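Local coordinates for protein F01G10.3, confirmed by transcript evidence (Caenorhabditis elegans, PDB 3K6J) that probably acts as an NAD+-dependent (3S)-3-hydroxyacyl-CoA dehydrogenase, the oxidoreductase part of a multifunctional enzyme, and binds a zinc ion, at residues 71-74 with 79-82; 96-101 with 110-115; 248-253 with 426-431. All blocks are in the same frame, centred on the assembly; numbering follows the deposited sequence.

How the contacts relate
Contacts 1 and 2 adjoin each other in the NAD-binding domain, their centres about 12 Å apart, while contact 3 sits on the opposite side of the chain's centre, about 44 Å from contact 1 and 41 Å from contact 2, centre to centre. Along the chain the three follow in series. Strand 79-83 of contact 1 is followed by helix 87-103 of contact 2, and Ile71 of the first packs on Met97, Tyr98 and Ile115 of the second, so the two share apolar packing around helix 64-75. Contact 3 instead ties helix 234-253, in the C-terminal family region, to the loop after helix 412-424; it touches neither of the others and belongs to the separate packing of the helical part.

Contact 1: residues 71-74 with 79-82; sequences ICFG and ETFL
The hydroxyl OG1 of Thr80 turns toward helix 64-75 and lies 3.2 Å from CB of Phe73 and 3.5 Å from the backbone N of Gly74. Neither approach is a hydrogen bond; the hydroxyl is instead bonded to the carbonyl O of Ile78, two residues earlier in the chain. This local bond gives the polar atom a partner at a buried interface, where an unbonded hydroxyl would be costly. With OG1 anti to its own carbonyl carbon (chi1 -53°), threonine sends the oxygen to the helix, while the methyl CG2 stands a looser 4.2 Å from Phe73 CB. The branched residue thus suits a strand and offers a polar and an apolar arm to the same neighbour. Phe73 meets it chiefly through CB: its bond from the backbone points at the strand, but the ring then swings away, so the aromatic bulk is spent on other parts of the core. Gly74, which adds no side chain, brings its CA to 5.9 Å from that of Thr80, the nearest backbone approach between the two segments. The tight return belongs to a beta-alpha-beta unit of the Rossmann fold, in which strand 56-60, helix 64-75 and strand 79-83 follow one another; its GxGxxG-like sequence is consistent with NAD+ binding. Strand 79-83 lies in the parallel part of the sheet between strands 56-60 and 119-122, Phe73 also touches Val57 of strand 56-60 and Ile222, and Ile71 of the same helix packs against helix 87-103.

Contact 2: residues 96-101 with 110-115; sequences VMYARE and KRIEKI. With PO4 (phosphate ion), chain D.
Tyr98 of helix 87-103 reaches across to helix 109-116, where Ile112 and Ile115 receive it. These are two successive helices between strands 79-83 and 119-122 of the Rossmann-type NAD-binding domain. The dense part is built by Ile112: its CD1 touches Tyr98 CB at 3.7 Å, and its CG2 lies over one face of the ring in a CH-pi contact, 4.2 Å from the centroid and 19° off the normal. Both branches are used because CG1 stands anti to the carbonyl carbon (chi1 -70°) and carries CD1 to the root of the tyrosine while CG2 reaches farther out over the ring. A beta-branched residue suits this place, since its two arms cover a long flat partner. Ile115 and Tyr98 run past each other in opposite directions. Tyrosine suits the place because its ring is apolar while its hydroxyl is hydrogen-bonded to Asn116 OD1 at the far end.

The other side of helix 87-103 is looser and faces a phosphate ion, probably from the crystallisation liquor. Exposed Arg100 bonds it weakly: NE, at the guanidinium edge, is 3.3 Å from phosphate O3, with an N-H...O angle of 129°. Glu101 OE2, salt-bridged to Arg106, approaches phosphate O4 to 3.1 Å. Back in the packed part, the methyl CG2 of Ile115 lies 3.3 Å from Tyr98 OH.

Contact 3: residues 248-253 with 426-431; sequences SQKLMY and PKESAY
Lys250 reaches out from its helix as a nearly straight chain, and Glu428 and Tyr431 approach it from the opposite direction, so that the carboxylate and the hydroxyl both meet the lysine's ammonium group. NZ is 3.0 Å from Glu428 OE2, a salt bridge whose hydrogen bond is weak, and 3.4 Å from Tyr431 OH, again a weak bond. A long, flexible lysine suits the site, because the backbones stay far apart, with the CA atoms of Lys250 and Glu428 11.9 Å from each other. Glu428 answers differently: with CG anti to the backbone N (chi1 -179°), that carbon lies 3.4 Å from Lys250 NZ, and a bend at chi2 (69°) turns the carboxylate so that OE2 meets NZ.

The salt bridge and the tyrosine bond join helix 234-253, in the 3-hydroxyacyl-CoA dehydrogenase C-terminal family region, to the loop between helices 412-424 and 435-440, whose residues 429-431 make a short 3-10 turn. Tyr431 directs its hydroxyl to the lysine, with Lys250 NZ oblique to the ring and 4.0 Å from CZ. Phe361 of helix 355-375 packs against both Lys250 and Tyr431, so both side chains share an apolar neighbour. Gln247, three residues back on the lysine's helix, bonds to both polar ends: its OE1 accepts from Lys250 NZ and its NE2 donates to Tyr431 OH.

Contact 1: residues 71-74 with 79-82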
ATOM      1  N   ILE A  71      -7.577 -12.715  -8.480  1.00 21.95           N
ATOM      2  CA  ILE A  71      -7.479 -13.633  -7.353  1.00 22.34           C
ATOM      3  C   ILE A  71      -8.385 -13.163  -6.201  1.00 22.73           C
ATOM      4  O   ILE A  71      -9.171 -13.949  -5.656  1.00 22.94           O
ATOM      5  CB  ILE A  71      -6.009 -13.776  -6.895  1.00 22.56           C
ATOM      6  CG1 ILE A  71      -5.219 -14.651  -7.879  1.00 22.85           C
ATOM      7  CG2 ILE A  71      -5.920 -14.335  -5.464  1.00 22.82           C
ATOM      8  CD1 ILE A  71      -3.742 -14.788  -7.491  1.00 22.75           C
ATOM      9  N   CYS A  72      -8.283 -11.882  -5.861  1.00 22.01           N
ATOM     10  CA  CYS A  72      -9.056 -11.295  -4.789  1.00 21.36           C
ATOM     11  C   CYS A  72     -10.564 -11.466  -5.027  1.00 21.42           C
ATOM     12  O   CYS A  72     -11.288 -11.862  -4.125  1.00 20.24           O
ATOM     13  CB  CYS A  72      -8.721  -9.810  -4.654  1.00 20.29           C
ATOM     14  SG  CYS A  72      -7.117  -9.511  -3.898  1.00 21.80           S
ATOM     15  N   PHE A  73     -11.034 -11.140  -6.227  1.00 20.87           N
ATOM     16  CA  PHE A  73     -12.457 -11.316  -6.524  1.00 22.35           C
ATOM     17  C   PHE A  73     -12.874 -12.807  -6.536  1.00 22.96           C
ATOM     18  O   PHE A  73     -13.939 -13.164  -6.055  1.00 23.34           O
ATOM     19  CB  PHE A  73     -12.842 -10.627  -7.845  1.00 21.52           C
ATOM     20  CG  PHE A  73     -12.995  -9.147  -7.725  1.00 21.07           C
ATOM     21  CD1 PHE A  73     -14.180  -8.593  -7.227  1.00 20.35           C
ATOM     22  CD2 PHE A  73     -11.952  -8.293  -8.095  1.00 21.47           C
ATOM     23  CE1 PHE A  73     -14.328  -7.223  -7.100  1.00 20.62           C
ATOM     24  CE2 PHE A  73     -12.089  -6.895  -7.991  1.00 19.84           C
ATOM     25  CZ  PHE A  73     -13.278  -6.360  -7.504  1.00 20.44           C
ATOM     26  N   GLY A  74     -12.022 -13.656  -7.098  1.00 23.74           N
ATOM     27  CA  GLY A  74     -12.303 -15.072  -7.166  1.00 25.46           C
ATOM     28  C   GLY A  74     -12.369 -15.719  -5.790  1.00 25.74           C
ATOM     29  O   GLY A  74     -13.211 -16.578  -5.553  1.00 25.89           O
ATOM     30  N   GLU A  79     -17.802 -14.589  -9.641  1.00 29.23           N
ATOM     31  CA  GLU A  79     -17.430 -14.984 -10.986  1.00 29.46           C
ATOM     32  C   GLU A  79     -16.563 -13.909 -11.599  1.00 28.40           C
ATOM     33  O   GLU A  79     -17.014 -12.767 -11.765  1.00 27.97           O
ATOM     34  CB  GLU A  79     -18.685 -15.207 -11.847  1.00 30.67           C
ATOM     35  CG  GLU A  79     -18.383 -15.896 -13.174  1.00 34.16           C
ATOM     36  CD  GLU A  79     -19.472 -15.691 -14.220  1.00 40.56           C
ATOM     37  OE1 GLU A  79     -19.921 -14.525 -14.418  1.00 40.12           O
ATOM     38  OE2 GLU A  79     -19.867 -16.706 -14.855  1.00 43.26           O
ATOM     39  N   THR A  80     -15.322 -14.275 -11.907  1.00 27.65           N
ATOM     40  CA  THR A  80     -14.315 -13.333 -12.379  1.00 26.99           C
ATOM     41  C   THR A  80     -13.702 -13.785 -13.702  1.00 27.34           C
ATOM     42  O   THR A  80     -13.082 -14.850 -13.785  1.00 28.22           O
ATOM     43  CB  THR A  80     -13.173 -13.154 -11.299  1.00 27.28           C
ATOM     44  OG1 THR A  80     -13.758 -12.809 -10.037  1.00 26.02           O
ATOM     45  CG2 THR A  80     -12.169 -12.071 -11.704  1.00 24.44           C
ATOM     46  N   PHE A  81     -13.849 -12.965 -14.735  1.00 26.70           N
ATOM     47  CA  PHE A  81     -13.144 -13.204 -15.975  1.00 26.25           C
ATOM     48  C   PHE A  81     -11.820 -12.483 -15.938  1.00 25.37           C
ATOM     49  O   PHE A  81     -11.746 -11.311 -15.584  1.00 25.10           O
ATOM     50  CB  PHE A  81     -13.978 -12.739 -17.175  1.00 26.95           C
ATOM     51  CG  PHE A  81     -15.304 -13.423 -17.281  1.00 29.70           C
ATOM     52  CD1 PHE A  81     -15.428 -14.619 -17.994  1.00 30.37           C
ATOM     53  CD2 PHE A  81     -16.438 -12.887 -16.639  1.00 31.03           C
ATOM     54  CE1 PHE A  81     -16.662 -15.265 -18.075  1.00 32.61           C
ATOM     55  CE2 PHE A  81     -17.668 -13.517 -16.732  1.00 31.01           C
ATOM     56  CZ  PHE A  81     -17.782 -14.718 -17.441  1.00 32.15           C
ATOM     57  N   LEU A  82     -10.764 -13.193 -16.290  1.00 24.64           N
ATOM     58  CA  LEU A  82      -9.476 -12.565 -16.443  1.00 24.18           C
ATOM     59  C   LEU A  82      -9.167 -12.570 -17.945  1.00 24.36           C
ATOM     60  O   LEU A  82      -8.898 -13.607 -18.545  1.00 24.23           O
ATOM     61  CB  LEU A  82      -8.436 -13.293 -15.586  1.00 23.52           C
ATOM     62  CG  LEU A  82      -6.994 -12.776 -15.602  1.00 23.87           C
ATOM     63  CD1 LEU A  82      -6.906 -11.295 -15.258  1.00 17.02           C
ATOM     64  CD2 LEU A  82      -6.163 -13.647 -14.656  1.00 22.12           C
TER

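Contact 2: residues 96-101 with 110-115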
ATOM      1  N   VAL A  96       2.790 -19.930 -11.084  1.00 29.07           N
ATOM      2  CA  VAL A  96       3.987 -19.437 -10.404  1.00 28.60           C
ATOM      3  C   VAL A  96       3.537 -18.550  -9.229  1.00 28.60           C
ATOM      4  O   VAL A  96       4.087 -18.618  -8.132  1.00 28.81           O
ATOM      5  CB  VAL A  96       4.937 -18.621 -11.348  1.00 28.54           C
ATOM      6  CG1 VAL A  96       5.951 -17.822 -10.555  1.00 27.63           C
ATOM      7  CG2 VAL A  96       5.672 -19.513 -12.345  1.00 28.11           C
ATOM      8  N   MET A  97       2.521 -17.725  -9.465  1.00 28.24           N
ATOM      9  CA  MET A  97       2.008 -16.835  -8.436  1.00 27.41           C
ATOM     10  C   MET A  97       1.415 -17.607  -7.248  1.00 26.68           C
ATOM     11  O   MET A  97       1.699 -17.276  -6.108  1.00 26.00           O
ATOM     12  CB  MET A  97       0.981 -15.878  -9.017  1.00 27.21           C
ATOM     13  CG  MET A  97       0.357 -14.948  -7.981  1.00 28.12           C
ATOM     14  SD  MET A  97      -0.608 -13.653  -8.779  1.00 30.64           S
ATOM     15  CE  MET A  97       0.710 -12.468  -9.162  1.00 28.83           C
ATOM     16  N   TYR A  98       0.586 -18.606  -7.535  1.00 26.66           N
ATOM     17  CA  TYR A  98       0.003 -19.462  -6.513  1.00 27.53           C
ATOM     18  C   TYR A  98       1.062 -20.090  -5.633  1.00 28.22           C
ATOM     19  O   TYR A  98       0.900 -20.107  -4.417  1.00 28.82           O
ATOM     20  CB  TYR A  98      -0.796 -20.595  -7.133  1.00 27.33           C
ATOM     21  CG  TYR A  98      -2.125 -20.188  -7.690  1.00 28.22           C
ATOM     22  CD1 TYR A  98      -2.765 -19.022  -7.249  1.00 27.86           C
ATOM     23  CD2 TYR A  98      -2.758 -20.972  -8.651  1.00 25.70           C
ATOM     24  CE1 TYR A  98      -4.004 -18.643  -7.772  1.00 27.53           C
ATOM     25  CE2 TYR A  98      -3.991 -20.617  -9.169  1.00 26.97           C
ATOM     26  CZ  TYR A  98      -4.617 -19.443  -8.721  1.00 29.03           C
ATOM     27  OH  TYR A  98      -5.849 -19.069  -9.240  1.00 28.43           O
ATOM     28  N   ALA A  99       2.137 -20.585  -6.259  1.00 28.61           N
ATOM     29  CA  ALA A  99       3.230 -21.274  -5.559  1.00 29.13           C
ATOM     30  C   ALA A  99       4.021 -20.322  -4.677  1.00 29.03           C
ATOM     31  O   ALA A  99       4.412 -20.675  -3.567  1.00 29.77           O
ATOM     32  CB  ALA A  99       4.186 -21.958  -6.568  1.00 29.01           C
ATOM     33  N   ARG A 100       4.282 -19.127  -5.187  1.00 28.60           N
ATOM     34  CA  ARG A 100       4.970 -18.104  -4.424  1.00 27.94           C
ATOM     35  C   ARG A 100       4.126 -17.648  -3.213  1.00 26.69           C
ATOM     36  O   ARG A 100       4.652 -17.450  -2.122  1.00 26.54           O
ATOM     37  CB  ARG A 100       5.321 -16.944  -5.341  1.00 28.58           C
ATOM     38  CG  ARG A 100       5.953 -15.761  -4.629  1.00 32.49           C
ATOM     39  CD  ARG A 100       6.460 -14.712  -5.605  1.00 38.30           C
ATOM     40  NE  ARG A 100       6.643 -13.423  -4.931  1.00 44.84           N
ATOM     41  CZ  ARG A 100       7.668 -13.105  -4.131  1.00 48.55           C
ATOM     42  NH1 ARG A 100       8.637 -13.991  -3.880  1.00 50.69           N
ATOM     43  NH2 ARG A 100       7.728 -11.890  -3.574  1.00 49.37           N
ATOM     44  N   GLU A 101       2.822 -17.519  -3.402  1.00 25.43           N
ATOM     45  CA  GLU A 101       1.939 -17.030  -2.338  1.00 25.11           C
ATOM     46  C   GLU A 101       1.789 -18.054  -1.206  1.00 25.30           C
ATOM     47  O   GLU A 101       1.781 -17.681  -0.033  1.00 24.77           O
ATOM     48  CB  GLU A 101       0.568 -16.659  -2.912  1.00 24.24           C
ATOM     49  CG  GLU A 101       0.588 -15.371  -3.726  1.00 24.13           C
ATOM     50  CD  GLU A 101       0.804 -14.141  -2.858  1.00 23.75           C
ATOM     51  OE1 GLU A 101      -0.170 -13.654  -2.248  1.00 23.16           O
ATOM     52  OE2 GLU A 101       1.953 -13.661  -2.777  1.00 25.76           O
ATOM     53  N   LYS A 110      -6.786 -24.962  -0.335  1.00 29.88           N
ATOM     54  CA  LYS A 110      -8.242 -24.843  -0.163  1.00 30.75           C
ATOM     55  C   LYS A 110      -8.781 -23.503  -0.730  1.00 31.29           C
ATOM     56  O   LYS A 110      -9.888 -23.439  -1.305  1.00 30.97           O
ATOM     57  CB  LYS A 110      -8.590 -25.009   1.329  1.00 31.68           C
ATOM     58  CG  LYS A 110     -10.099 -25.013   1.726  1.00 33.80           C
ATOM     59  CD  LYS A 110     -10.833 -26.335   1.385  1.00 36.99           C
ATOM     60  CE  LYS A 110     -12.266 -26.309   1.969  1.00 39.02           C
ATOM     61  NZ  LYS A 110     -13.201 -27.342   1.392  1.00 39.02           N
ATOM     62  N   ARG A 111      -8.005 -22.432  -0.573  1.00 31.28           N
ATOM     63  CA  ARG A 111      -8.420 -21.109  -1.088  1.00 31.83           C
ATOM     64  C   ARG A 111      -8.194 -21.038  -2.612  1.00 31.02           C
ATOM     65  O   ARG A 111      -8.990 -20.447  -3.363  1.00 30.69           O
ATOM     66  CB  ARG A 111      -7.695 -19.981  -0.333  1.00 32.05           C
ATOM     67  CG  ARG A 111      -8.228 -19.761   1.108  1.00 35.50           C
ATOM     68  CD  ARG A 111      -7.620 -18.545   1.794  1.00 41.47           C
ATOM     69  NE  ARG A 111      -6.261 -18.828   2.253  1.00 48.71           N
ATOM     70  CZ  ARG A 111      -5.454 -17.960   2.864  1.00 51.26           C
ATOM     71  NH1 ARG A 111      -5.885 -16.718   3.088  1.00 52.29           N
ATOM     72  NH2 ARG A 111      -4.213 -18.335   3.255  1.00 49.66           N
ATOM     73  N   ILE A 112      -7.120 -21.671  -3.062  1.00 30.26           N
ATOM     74  CA  ILE A 112      -6.853 -21.808  -4.499  1.00 30.69           C
ATOM     75  C   ILE A 112      -7.947 -22.584  -5.242  1.00 31.31           C
ATOM     76  O   ILE A 112      -8.284 -22.253  -6.389  1.00 31.18           O
ATOM     77  CB  ILE A 112      -5.477 -22.402  -4.749  1.00 30.75           C
ATOM     78  CG1 ILE A 112      -4.406 -21.358  -4.362  1.00 29.64           C
ATOM     79  CG2 ILE A 112      -5.354 -22.889  -6.182  1.00 30.06           C
ATOM     80  CD1 ILE A 112      -2.978 -21.873  -4.396  1.00 30.02           C
ATOM     81  N   GLU A 113      -8.517 -23.583  -4.567  1.00 31.73           N
ATOM     82  CA  GLU A 113      -9.654 -24.328  -5.071  1.00 32.32           C
ATOM     83  C   GLU A 113     -10.834 -23.388  -5.302  1.00 32.02           C
ATOM     84  O   GLU A 113     -11.471 -23.429  -6.361  1.00 31.68           O
ATOM     85  CB  GLU A 113     -10.031 -25.434  -4.075  1.00 33.26           C
ATOM     86  CG  GLU A 113     -10.985 -26.505  -4.617  1.00 36.06           C
ATOM     87  CD  GLU A 113     -11.284 -27.600  -3.583  1.00 39.43           C
ATOM     88  OE1 GLU A 113     -12.469 -27.922  -3.357  1.00 39.21           O
ATOM     89  OE2 GLU A 113     -10.335 -28.136  -2.978  1.00 43.17           O
ATOM     90  N   LYS A 114     -11.118 -22.536  -4.314  1.00 31.60           N
ATOM     91  CA  LYS A 114     -12.217 -21.563  -4.416  1.00 31.49           C
ATOM     92  C   LYS A 114     -11.977 -20.527  -5.542  1.00 30.81           C
ATOM     93  O   LYS A 114     -12.894 -20.212  -6.291  1.00 30.76           O
ATOM     94  CB  LYS A 114     -12.427 -20.862  -3.078  1.00 31.85           C
ATOM     95  CG  LYS A 114     -13.779 -20.206  -2.909  1.00 33.92           C
ATOM     96  CD  LYS A 114     -13.783 -19.434  -1.608  1.00 38.46           C
ATOM     97  CE  LYS A 114     -15.181 -19.128  -1.112  1.00 40.72           C
ATOM     98  NZ  LYS A 114     -16.065 -18.637  -2.181  1.00 42.26           N
ATOM     99  N   ILE A 115     -10.754 -20.013  -5.652  1.00 29.78           N
ATOM    100  CA  ILE A 115     -10.395 -19.093  -6.740  1.00 29.18           C
ATOM    101  C   ILE A 115     -10.675 -19.750  -8.095  1.00 29.79           C
ATOM    102  O   ILE A 115     -11.409 -19.196  -8.903  1.00 30.13           O
ATOM    103  CB  ILE A 115      -8.917 -18.625  -6.659  1.00 28.54           C
ATOM    104  CG1 ILE A 115      -8.692 -17.822  -5.375  1.00 27.93           C
ATOM    105  CG2 ILE A 115      -8.540 -17.783  -7.878  1.00 26.25           C
ATOM    106  CD1 ILE A 115      -7.233 -17.610  -5.017  1.00 28.46           C
TER
HETATM  107  P   PO4 D 502       2.910 -11.721  -5.567  1.00107.71           P
HETATM  108  O1  PO4 D 502       3.538 -11.258  -4.273  1.00107.29           O
HETATM  109  O2  PO4 D 502       3.038 -10.641  -6.613  1.00107.08           O
HETATM  110  O3  PO4 D 502       3.595 -12.980  -6.057  1.00107.61           O
HETATM  111  O4  PO4 D 502       1.442 -11.986  -5.327  1.00107.77           O

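Contact 3: residues 248-253 with 426-431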
ATOM      1  N   SER A 248      14.798   3.988  10.881  1.00 36.52           N
ATOM      2  CA  SER A 248      15.094   2.586  11.128  1.00 37.48           C
ATOM      3  C   SER A 248      16.562   2.253  10.876  1.00 37.72           C
ATOM      4  O   SER A 248      17.159   1.454  11.595  1.00 37.51           O
ATOM      5  CB  SER A 248      14.196   1.693  10.265  1.00 37.33           C
ATOM      6  OG  SER A 248      12.856   1.815  10.707  1.00 39.49           O
ATOM      7  N   GLN A 249      17.126   2.868   9.846  1.00 38.16           N
ATOM      8  CA  GLN A 249      18.526   2.682   9.539  1.00 39.50           C
ATOM      9  C   GLN A 249      19.437   3.306  10.597  1.00 40.25           C
ATOM     10  O   GLN A 249      20.435   2.687  10.988  1.00 40.75           O
ATOM     11  CB  GLN A 249      18.839   3.214   8.154  1.00 39.38           C
ATOM     12  CG  GLN A 249      18.130   2.417   7.077  1.00 40.43           C
ATOM     13  CD  GLN A 249      18.901   2.385   5.790  1.00 43.07           C
ATOM     14  OE1 GLN A 249      18.475   2.953   4.774  1.00 43.16           O
ATOM     15  NE2 GLN A 249      20.056   1.729   5.819  1.00 44.01           N
ATOM     16  N   LYS A 250      19.085   4.502  11.080  1.00 40.84           N
ATOM     17  CA  LYS A 250      19.868   5.168  12.123  1.00 41.41           C
ATOM     18  C   LYS A 250      20.049   4.257  13.337  1.00 42.85           C
ATOM     19  O   LYS A 250      21.105   4.283  13.978  1.00 43.07           O
ATOM     20  CB  LYS A 250      19.235   6.482  12.555  1.00 40.70           C
ATOM     21  CG  LYS A 250      19.469   7.656  11.620  1.00 39.11           C
ATOM     22  CD  LYS A 250      18.655   8.875  12.084  1.00 35.53           C
ATOM     23  CE  LYS A 250      18.655   9.994  11.052  1.00 34.79           C
ATOM     24  NZ  LYS A 250      17.644  11.031  11.418  1.00 35.79           N
ATOM     25  N   LEU A 251      19.033   3.444  13.636  1.00 43.57           N
ATOM     26  CA  LEU A 251      19.102   2.519  14.754  1.00 44.84           C
ATOM     27  C   LEU A 251      20.255   1.528  14.598  1.00 46.15           C
ATOM     28  O   LEU A 251      20.797   1.029  15.591  1.00 46.32           O
ATOM     29  CB  LEU A 251      17.780   1.766  14.919  1.00 44.35           C
ATOM     30  CG  LEU A 251      16.597   2.575  15.463  1.00 44.52           C
ATOM     31  CD1 LEU A 251      15.294   1.775  15.353  1.00 43.73           C
ATOM     32  CD2 LEU A 251      16.828   3.064  16.898  1.00 42.60           C
ATOM     33  N   MET A 252      20.619   1.249  13.347  1.00 47.40           N
ATOM     34  CA  MET A 252      21.697   0.319  13.048  1.00 48.57           C
ATOM     35  C   MET A 252      23.068   0.992  13.091  1.00 49.38           C
ATOM     36  O   MET A 252      23.958   0.517  13.799  1.00 49.99           O
ATOM     37  CB  MET A 252      21.481  -0.381  11.696  1.00 48.62           C
ATOM     38  CG  MET A 252      20.409  -1.465  11.701  1.00 47.67           C
ATOM     39  SD  MET A 252      20.272  -2.277  10.105  1.00 45.71           S
ATOM     40  CE  MET A 252      20.015  -0.871   9.015  1.00 47.10           C
ATOM     41  N   TYR A 253      23.243   2.090  12.353  1.00 50.19           N
ATOM     42  CA  TYR A 253      24.566   2.707  12.256  1.00 50.74           C
ATOM     43  C   TYR A 253      24.954   3.674  13.376  1.00 51.20           C
ATOM     44  O   TYR A 253      26.139   3.809  13.667  1.00 51.31           O
ATOM     45  CB  TYR A 253      24.863   3.291  10.865  1.00 50.57           C
ATOM     46  CG  TYR A 253      23.975   4.414  10.406  1.00 50.92           C
ATOM     47  CD1 TYR A 253      22.964   4.182   9.471  1.00 51.46           C
ATOM     48  CD2 TYR A 253      24.156   5.716  10.877  1.00 51.16           C
ATOM     49  CE1 TYR A 253      22.148   5.206   9.025  1.00 51.14           C
ATOM     50  CE2 TYR A 253      23.335   6.754  10.442  1.00 51.44           C
ATOM     51  CZ  TYR A 253      22.335   6.485   9.512  1.00 52.24           C
ATOM     52  OH  TYR A 253      21.514   7.499   9.071  1.00 55.25           O
ATOM     53  N   PRO A 426      19.523  19.763  15.274  1.00 53.37           N
ATOM     54  CA  PRO A 426      18.721  20.782  14.570  1.00 53.49           C
ATOM     55  C   PRO A 426      18.854  20.791  13.041  1.00 53.47           C
ATOM     56  O   PRO A 426      18.092  21.500  12.371  1.00 53.34           O
ATOM     57  CB  PRO A 426      19.237  22.111  15.146  1.00 53.36           C
ATOM     58  CG  PRO A 426      20.162  21.748  16.249  1.00 53.56           C
ATOM     59  CD  PRO A 426      20.661  20.376  15.974  1.00 53.48           C
ATOM     60  N   LYS A 427      19.799  20.010  12.507  1.00 53.61           N
ATOM     61  CA  LYS A 427      19.995  19.864  11.049  1.00 53.62           C
ATOM     62  C   LYS A 427      19.051  18.837  10.376  1.00 53.42           C
ATOM     63  O   LYS A 427      18.730  18.957   9.181  1.00 53.20           O
ATOM     64  CB  LYS A 427      21.460  19.536  10.713  1.00 53.86           C
ATOM     65  CG  LYS A 427      22.459  20.669  11.001  1.00 54.99           C
ATOM     66  CD  LYS A 427      23.536  20.744   9.932  1.00 55.97           C
ATOM     67  CE  LYS A 427      24.364  22.023  10.056  1.00 57.32           C
ATOM     68  NZ  LYS A 427      24.781  22.523   8.700  1.00 57.65           N
ATOM     69  N   GLU A 428      18.611  17.838  11.139  1.00 52.88           N
ATOM     70  CA  GLU A 428      17.719  16.805  10.601  1.00 52.59           C
ATOM     71  C   GLU A 428      16.272  17.299  10.549  1.00 51.38           C
ATOM     72  O   GLU A 428      15.654  17.547  11.572  1.00 50.76           O
ATOM     73  CB  GLU A 428      17.844  15.504  11.410  1.00 52.98           C
ATOM     74  CG  GLU A 428      16.950  14.349  10.909  1.00 55.23           C
ATOM     75  CD  GLU A 428      17.382  13.777   9.560  1.00 56.89           C
ATOM     76  OE1 GLU A 428      16.640  13.961   8.568  1.00 57.91           O
ATOM     77  OE2 GLU A 428      18.460  13.142   9.492  1.00 58.25           O
ATOM     78  N   SER A 429      15.749  17.436   9.336  1.00 51.00           N
ATOM     79  CA  SER A 429      14.368  17.904   9.114  1.00 50.38           C
ATOM     80  C   SER A 429      13.289  17.011   9.733  1.00 49.57           C
ATOM     81  O   SER A 429      12.220  17.486  10.088  1.00 49.86           O
ATOM     82  CB  SER A 429      14.098  18.077   7.620  1.00 50.16           C
ATOM     83  OG  SER A 429      14.403  16.885   6.914  1.00 51.04           O
ATOM     84  N   ALA A 430      13.585  15.726   9.864  1.00 48.69           N
ATOM     85  CA  ALA A 430      12.646  14.761  10.419  1.00 48.23           C
ATOM     86  C   ALA A 430      12.108  15.153  11.792  1.00 47.74           C
ATOM     87  O   ALA A 430      11.039  14.701  12.189  1.00 47.54           O
ATOM     88  CB  ALA A 430      13.296  13.379  10.480  1.00 48.12           C
ATOM     89  N   TYR A 431      12.851  15.994  12.512  1.00 47.44           N
ATOM     90  CA  TYR A 431      12.484  16.387  13.875  1.00 46.80           C
ATOM     91  C   TYR A 431      11.884  17.791  13.965  1.00 46.51           C
ATOM     92  O   TYR A 431      11.446  18.208  15.037  1.00 46.54           O
ATOM     93  CB  TYR A 431      13.683  16.267  14.821  1.00 46.64           C
ATOM     94  CG  TYR A 431      14.411  14.942  14.743  1.00 46.72           C
ATOM     95  CD1 TYR A 431      13.736  13.742  14.960  1.00 46.37           C
ATOM     96  CD2 TYR A 431      15.781  14.889  14.476  1.00 46.52           C
ATOM     97  CE1 TYR A 431      14.393  12.520  14.894  1.00 46.86           C
ATOM     98  CE2 TYR A 431      16.457  13.668  14.407  1.00 46.42           C
ATOM     99  CZ  TYR A 431      15.755  12.483  14.618  1.00 46.73           C
ATOM    100  OH  TYR A 431      16.405  11.258  14.556  1.00 46.83           O
TER